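Local atomic coordinates of histidine kinase (PDB entry 7C1I), a protein that probably relays phosphoryl groups between receiver domains of a two-component signalling pathway, as a histidine-containing phosphotransfer protein of Pseudomonas aeruginosa. Residues A51-A56 with E77-A82. Numbering follows the deposited sequence.
Sequences ALRHTA and ELEESA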
loop_
_atom_site.group_PDB
_atom_site.type_symbol
_atom_site.label_atom_id
_atom_site.label_comp_id
_atom_site.label_asym_id
_atom_site.label_seq_id
_atom_site.Cartn_x
_atom_site.Cartn_y
_atom_site.Cartn_z
ATOM N N ALA A 51 -7.196 11.885 19.181
ATOM C CA ALA A 51 -8.217 11.256 18.311
ATOM C C ALA A 51 -7.677 9.864 17.961
ATOM O O ALA A 51 -8.441 8.878 17.903
ATOM C CB ALA A 51 -8.597 12.092 17.114
ATOM N N LEU A 52 -6.394 9.783 17.594
ATOM C CA LEU A 52 -5.768 8.473 17.273
ATOM C C LEU A 52 -5.988 7.530 18.461
ATOM O O LEU A 52 -6.436 6.378 18.299
ATOM C CB LEU A 52 -4.278 8.550 16.927
ATOM C CG LEU A 52 -4.023 9.202 15.568
ATOM C CD1 LEU A 52 -2.545 9.547 15.476
ATOM C CD2 LEU A 52 -4.388 8.254 14.435
ATOM N N ARG A 53 -5.723 8.004 19.681
ATOM C CA ARG A 53 -5.753 7.146 20.895
ATOM C C ARG A 53 -7.187 6.673 21.163
ATOM O O ARG A 53 -7.372 5.454 21.344
ATOM C CB ARG A 53 -5.335 8.012 22.089
ATOM C CG ARG A 53 -5.371 7.295 23.431
ATOM C CD ARG A 53 -5.707 8.032 24.715
ATOM N NE ARG A 53 -6.737 9.061 24.672
ATOM C CZ ARG A 53 -8.059 8.932 24.699
ATOM N NH1 ARG A 53 -8.659 7.766 24.864
ATOM N NH2 ARG A 53 -8.842 9.979 24.507
ATOM N N HIS A 54 -8.168 7.569 21.021
ATOM C CA HIS A 54 -9.586 7.291 21.377
ATOM C C HIS A 54 -10.203 6.368 20.319
ATOM O O HIS A 54 -10.740 5.311 20.708
ATOM C CB HIS A 54 -10.403 8.586 21.479
ATOM C CG HIS A 54 -11.847 8.329 21.756
ATOM N ND1 HIS A 54 -12.335 8.213 23.041
ATOM C CD2 HIS A 54 -12.917 8.223 20.940
ATOM C CE1 HIS A 54 -13.636 8.002 23.009
ATOM N NE2 HIS A 54 -14.018 8.000 21.723
ATOM N N THR A 55 -9.893 6.620 19.043
ATOM C CA THR A 55 -10.490 5.773 17.976
ATOM C C THR A 55 -9.819 4.399 18.066
ATOM O O THR A 55 -10.448 3.340 17.847
ATOM C CB THR A 55 -10.294 6.402 16.590
ATOM O OG1 THR A 55 -10.978 7.654 16.622
ATOM C CG2 THR A 55 -10.848 5.511 15.498
ATOM N N ALA A 56 -8.499 4.318 18.259
ATOM C CA ALA A 56 -7.719 3.071 18.430
ATOM C C ALA A 56 -8.268 2.216 19.577
ATOM O O ALA A 56 -8.553 1.017 19.387
ATOM C CB ALA A 56 -6.225 3.216 18.574
ATOM N N GLU A 77 -1.597 -1.307 20.169
ATOM C CA GLU A 77 -0.277 -0.644 19.993
ATOM C C GLU A 77 -0.445 0.834 19.628
ATOM O O GLU A 77 0.284 1.717 20.125
ATOM C CB GLU A 77 0.505 -1.351 18.885
ATOM C CG GLU A 77 1.030 -2.731 19.238
ATOM C CD GLU A 77 1.923 -3.209 18.107
ATOM O OE1 GLU A 77 1.426 -3.943 17.229
ATOM O OE2 GLU A 77 3.141 -2.944 18.195
ATOM N N LEU A 78 -1.424 1.136 18.770
ATOM C CA LEU A 78 -1.710 2.536 18.364
ATOM C C LEU A 78 -2.186 3.307 19.600
ATOM O O LEU A 78 -1.838 4.491 19.775
ATOM C CB LEU A 78 -2.661 2.592 17.164
ATOM C CG LEU A 78 -2.957 4.016 16.699
ATOM C CD1 LEU A 78 -1.652 4.712 16.339
ATOM C CD2 LEU A 78 -3.887 3.886 15.502
ATOM N N GLU A 79 -3.157 2.749 20.328
ATOM C CA GLU A 79 -3.738 3.457 21.501
ATOM C C GLU A 79 -2.607 3.836 22.464
ATOM O O GLU A 79 -2.525 5.014 22.862
ATOM C CB GLU A 79 -4.661 2.463 22.209
ATOM C CG GLU A 79 -5.283 3.144 23.415
ATOM C CD GLU A 79 -5.977 2.127 24.306
ATOM O OE1 GLU A 79 -6.457 2.618 25.347
ATOM O OE2 GLU A 79 -6.032 0.923 23.987
ATOM N N GLU A 80 -1.725 2.871 22.737
ATOM C CA GLU A 80 -0.681 3.052 23.783
ATOM C C GLU A 80 0.348 4.057 23.256
ATOM O O GLU A 80 0.813 4.893 24.056
ATOM C CB GLU A 80 -0.007 1.720 24.116
ATOM C CG GLU A 80 -0.976 0.839 24.883
ATOM C CD GLU A 80 -0.410 -0.516 25.273
ATOM O OE1 GLU A 80 0.717 -0.876 24.879
ATOM O OE2 GLU A 80 -1.152 -1.225 25.981
ATOM N N SER A 81 0.784 3.910 22.000
ATOM C CA SER A 81 1.815 4.865 21.513
ATOM C C SER A 81 1.214 6.272 21.414
ATOM O O SER A 81 1.841 7.266 21.837
ATOM C CB SER A 81 2.448 4.359 20.243
ATOM O OG SER A 81 1.472 4.114 19.243
ATOM N N ALA A 82 -0.013 6.458 20.918
ATOM C CA ALA A 82 -0.704 7.761 20.781
ATOM C C ALA A 82 -0.829 8.378 22.179
ATOM O O ALA A 82 -0.707 9.611 22.325
ATOM C CB ALA A 82 -2.018 7.737 20.036
HETATM O O HOH W 1 -7.684 5.400 25.708
#
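Ala56 and Ala82 bring the helical segments 51-56 and 77-82 close together, their axes approaching to 7.8 Å and running nearly antiparallel at 149°, with Arg53 CA only 4.2 Å from Glu79 CA. These segments belong to helices 49-65 and 69-83, neighbouring members of the antiparallel helical bundle that characterises the Hpt domain. The tight spacing rests on the two alanine methyls, each set against the backbone of the facing helix. Ala56 CB lies 3.6 Å from Glu79 N and also meets CB, CG and CD2 of Leu78, whereas Ala82 CB comes within 3.7 Å of Arg53 N and touches Leu52 CB at the inner side of the contact. Leu52 and Leu78 continue into the bundle core, where both pack on Ile94 of helix 90-112; Ala43 and Leu40 of helix 22-45 receive Leu52 and Leu78, respectively.

Along the outer side, the aliphatic parts of Arg53 and Glu79 cross. With chi1 near 180° in both (178° in Arg53), CG is turned away from the residue's own backbone N and lies against the opposite main chain: Arg53 CG is 3.7 Å from Glu79 O, and Glu79 CG is equally near Arg53 O. Beyond CG, Glu79 stays extended while Arg53 bends at chi2 and chi3, leading its guanidinium away from helix 69-83. The charged ends therefore do not pair directly, and their planes are turned 64° apart. Glu79 OE2 instead forms a salt bridge with Lys60, which probably favours an ionised carboxylate. A single water links the other oxygen to the arginine, lying in the guanidinium plane at its edge, where it accepts from Arg53 NH1 at 2.7 Å and donates to Glu79 OE1 at 3.1 Å.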